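Local coordinates for Non-structural protein 3 (PDB 6LN0) that probably serves viral replication, combining a macro domain with a papain-like peptidase domain that carries a zinc site, at residues A[52-60]-A[73-81]. Numbering follows the deposited sequence.
Sequences LAGPKYQEY and TDSFDAKKL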
loop_
_atom_site.group_PDB
_atom_site.type_symbol
_atom_site.label_atom_id
_atom_site.label_comp_id
_atom_site.label_asym_id
_atom_site.label_seq_id
_atom_site.Cartn_x
_atom_site.Cartn_y
_atom_site.Cartn_z
ATOM N N LEU A 52 28.157 29.842 -33.074
ATOM C CA LEU A 52 29.003 29.239 -32.062
ATOM C C LEU A 52 29.995 28.332 -32.770
ATOM O O LEU A 52 31.130 28.137 -32.319
ATOM C CB LEU A 52 28.164 28.450 -31.059
ATOM C CG LEU A 52 28.166 28.879 -29.591
ATOM C CD1 LEU A 52 27.557 27.790 -28.721
ATOM C CD2 LEU A 52 29.565 29.199 -29.118
ATOM N N ALA A 53 29.545 27.769 -33.883
ATOM C CA ALA A 53 30.352 26.897 -34.707
ATOM C C ALA A 53 31.175 27.673 -35.721
ATOM O O ALA A 53 32.207 27.170 -36.180
ATOM C CB ALA A 53 29.449 25.894 -35.428
ATOM N N GLY A 54 30.727 28.873 -36.084
ATOM C CA GLY A 54 31.502 29.762 -36.903
ATOM C C GLY A 54 30.915 29.923 -38.284
ATOM O O GLY A 54 29.880 29.339 -38.625
ATOM N N PRO A 55 31.584 30.731 -39.112
ATOM C CA PRO A 55 31.065 31.011 -40.454
ATOM C C PRO A 55 31.369 29.902 -41.443
ATOM O O PRO A 55 30.559 29.630 -42.335
ATOM C CB PRO A 55 31.764 32.321 -40.837
ATOM C CG PRO A 55 32.970 32.378 -39.979
ATOM C CD PRO A 55 32.672 31.644 -38.719
ATOM N N LYS A 56 32.528 29.254 -41.308
ATOM C CA LYS A 56 32.795 28.094 -42.156
ATOM C C LYS A 56 31.770 26.990 -41.900
ATOM O O LYS A 56 31.389 26.257 -42.823
ATOM C CB LYS A 56 34.228 27.588 -41.939
ATOM C CG LYS A 56 35.336 28.551 -42.437
ATOM C CD LYS A 56 35.645 28.351 -43.936
ATOM C CE LYS A 56 36.639 29.381 -44.485
ATOM N NZ LYS A 56 36.064 30.189 -45.609
ATOM N N TYR A 57 31.278 26.882 -40.668
ATOM C CA TYR A 57 30.159 25.975 -40.411
ATOM C C TYR A 57 28.961 26.332 -41.287
ATOM O O TYR A 57 28.404 25.468 -41.979
ATOM C CB TYR A 57 29.796 26.000 -38.924
ATOM C CG TYR A 57 28.423 25.460 -38.605
ATOM C CD1 TYR A 57 28.208 24.093 -38.448
ATOM C CD2 TYR A 57 27.339 26.311 -38.450
ATOM C CE1 TYR A 57 26.958 23.601 -38.168
ATOM C CE2 TYR A 57 26.080 25.823 -38.169
ATOM C CZ TYR A 57 25.898 24.475 -38.028
ATOM O OH TYR A 57 24.644 24.006 -37.748
ATOM N N GLN A 58 28.586 27.619 -41.318
ATOM C CA GLN A 58 27.412 28.017 -42.093
ATOM C C GLN A 58 27.605 27.808 -43.592
ATOM O O GLN A 58 26.630 27.491 -44.300
ATOM C CB GLN A 58 27.049 29.473 -41.804
ATOM C CG GLN A 58 25.748 29.909 -42.477
ATOM C CD GLN A 58 24.604 28.972 -42.158
ATOM O OE1 GLN A 58 24.239 28.794 -40.988
ATOM N NE2 GLN A 58 24.035 28.353 -43.197
ATOM N N GLU A 59 28.836 27.983 -44.101
ATOM C CA GLU A 59 29.070 27.780 -45.533
ATOM C C GLU A 59 28.925 26.313 -45.910
ATOM O O GLU A 59 28.366 25.985 -46.966
ATOM C CB GLU A 59 30.464 28.283 -45.945
ATOM C CG GLU A 59 30.914 29.548 -45.229
ATOM C CD GLU A 59 32.258 30.105 -45.712
ATOM O OE1 GLU A 59 32.446 31.350 -45.628
ATOM O OE2 GLU A 59 33.128 29.313 -46.147
ATOM N N TYR A 60 29.445 25.409 -45.072
ATOM C CA TYR A 60 29.298 23.992 -45.378
ATOM C C TYR A 60 27.826 23.588 -45.367
ATOM O O TYR A 60 27.390 22.802 -46.214
ATOM C CB TYR A 60 30.127 23.139 -44.406
ATOM C CG TYR A 60 29.871 21.671 -44.617
ATOM C CD1 TYR A 60 30.220 21.050 -45.813
ATOM C CD2 TYR A 60 29.217 20.918 -43.649
ATOM C CE1 TYR A 60 29.951 19.715 -46.029
ATOM C CE2 TYR A 60 28.942 19.571 -43.843
ATOM C CZ TYR A 60 29.310 18.972 -45.027
ATOM O OH TYR A 60 29.026 17.633 -45.207
ATOM N N THR A 73 27.484 16.668 -38.650
ATOM C CA THR A 73 28.428 17.680 -39.038
ATOM C C THR A 73 29.478 17.799 -37.947
ATOM O O THR A 73 29.192 17.555 -36.768
ATOM C CB THR A 73 27.665 18.989 -39.259
ATOM O OG1 THR A 73 27.083 18.972 -40.566
ATOM C CG2 THR A 73 28.527 20.144 -39.158
ATOM N N ASP A 74 30.702 18.134 -38.349
ATOM C CA ASP A 74 31.729 18.500 -37.392
ATOM C C ASP A 74 31.279 19.735 -36.615
ATOM O O ASP A 74 30.370 20.448 -37.018
ATOM C CB ASP A 74 33.046 18.753 -38.135
ATOM C CG ASP A 74 34.240 18.836 -37.215
ATOM O OD1 ASP A 74 34.358 19.830 -36.479
ATOM O OD2 ASP A 74 35.086 17.920 -37.238
ATOM N N SER A 75 31.913 19.992 -35.478
ATOM C CA SER A 75 31.515 21.138 -34.665
ATOM C C SER A 75 32.314 22.411 -34.941
ATOM O O SER A 75 32.058 23.431 -34.287
ATOM C CB SER A 75 31.636 20.788 -33.199
ATOM O OG SER A 75 32.916 20.251 -32.976
ATOM N N PHE A 76 33.290 22.373 -35.855
ATOM C CA PHE A 76 34.042 23.556 -36.250
ATOM C C PHE A 76 34.522 24.368 -35.054
ATOM O O PHE A 76 35.255 23.848 -34.207
ATOM C CB PHE A 76 33.204 24.419 -37.188
ATOM C CG PHE A 76 32.916 23.765 -38.510
ATOM C CD1 PHE A 76 31.925 22.812 -38.624
ATOM C CD2 PHE A 76 33.655 24.093 -39.641
ATOM C CE1 PHE A 76 31.663 22.203 -39.831
ATOM C CE2 PHE A 76 33.391 23.496 -40.863
ATOM C CZ PHE A 76 32.398 22.537 -40.957
ATOM N N ASP A 77 34.119 25.642 -34.971
ATOM C CA ASP A 77 34.623 26.503 -33.903
ATOM C C ASP A 77 34.202 26.011 -32.527
ATOM O O ASP A 77 34.972 26.140 -31.567
ATOM C CB ASP A 77 34.160 27.943 -34.111
ATOM C CG ASP A 77 35.143 28.763 -34.949
ATOM O OD1 ASP A 77 36.229 29.089 -34.415
ATOM O OD2 ASP A 77 34.834 29.092 -36.131
ATOM N N ALA A 78 33.006 25.419 -32.411
ATOM C CA ALA A 78 32.508 24.975 -31.114
ATOM C C ALA A 78 33.286 23.803 -30.540
ATOM O O ALA A 78 33.044 23.437 -29.382
ATOM C CB ALA A 78 31.035 24.590 -31.210
ATOM N N LYS A 79 34.201 23.204 -31.309
ATOM C CA LYS A 79 35.029 22.132 -30.762
ATOM C C LYS A 79 35.788 22.595 -29.516
ATOM O O LYS A 79 35.964 21.815 -28.574
ATOM C CB LYS A 79 35.995 21.611 -31.842
ATOM C CG LYS A 79 36.743 20.318 -31.468
ATOM C CD LYS A 79 37.007 19.449 -32.690
ATOM C CE LYS A 79 35.939 18.352 -32.847
ATOM N NZ LYS A 79 35.692 18.082 -34.298
ATOM N N LYS A 80 36.222 23.873 -29.484
ATOM C CA LYS A 80 36.901 24.424 -28.306
ATOM C C LYS A 80 36.103 24.188 -27.033
ATOM O O LYS A 80 36.679 24.058 -25.948
ATOM C CB LYS A 80 37.150 25.945 -28.431
ATOM C CG LYS A 80 37.439 26.538 -29.818
ATOM C CD LYS A 80 37.206 28.065 -29.822
ATOM C CE LYS A 80 37.120 28.653 -31.241
ATOM N NZ LYS A 80 36.879 30.148 -31.280
ATOM N N LEU A 81 34.780 24.146 -27.144
ATOM C CA LEU A 81 33.915 24.087 -25.979
ATOM C C LEU A 81 33.641 22.670 -25.494
ATOM O O LEU A 81 33.133 22.511 -24.379
ATOM C CB LEU A 81 32.594 24.803 -26.281
ATOM C CG LEU A 81 32.794 26.319 -26.432
ATOM C CD1 LEU A 81 32.069 26.868 -27.653
ATOM C CD2 LEU A 81 32.388 27.068 -25.162
#
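F76 lays one face of its ring over the backbone of Y57: the CA of Y57 sits 3.8 Å from the centroid of the F76 ring and only 3° off its normal, a CH-pi contact. The Y57 ring turns its edge to the same phenyl group in an offset edge-to-face pair, the planes at 73°. With CG anti to the backbone N (chi1 162°), the Y57 ring runs past F76 toward strand 83-89, where its OH is hydrogen-bonded to H88 NE2. T73 CG2 meets Y57 CE1 at 3.9 Å, and T73 OG1 lies in the plane of the Y60 ring at its edge. The methyls L52 CD2 and L81 CD1 touch at 3.7 Å, their side chains crossing near a right angle.

In the macro domain, 71-74 is an outermost strand of the mixed six-stranded sheet, and this contact joins the chain leaving it to the junction between helices 44-53 and 55-64. G54, with positive phi, occupies the N-cap position of helix 55-64.

A single hydrogen bond links the backbones, D77 N to A53 O at 2.7 Å. F76 is presented by an Asx turn, its N donating to the anti lone pair of D74 OD1.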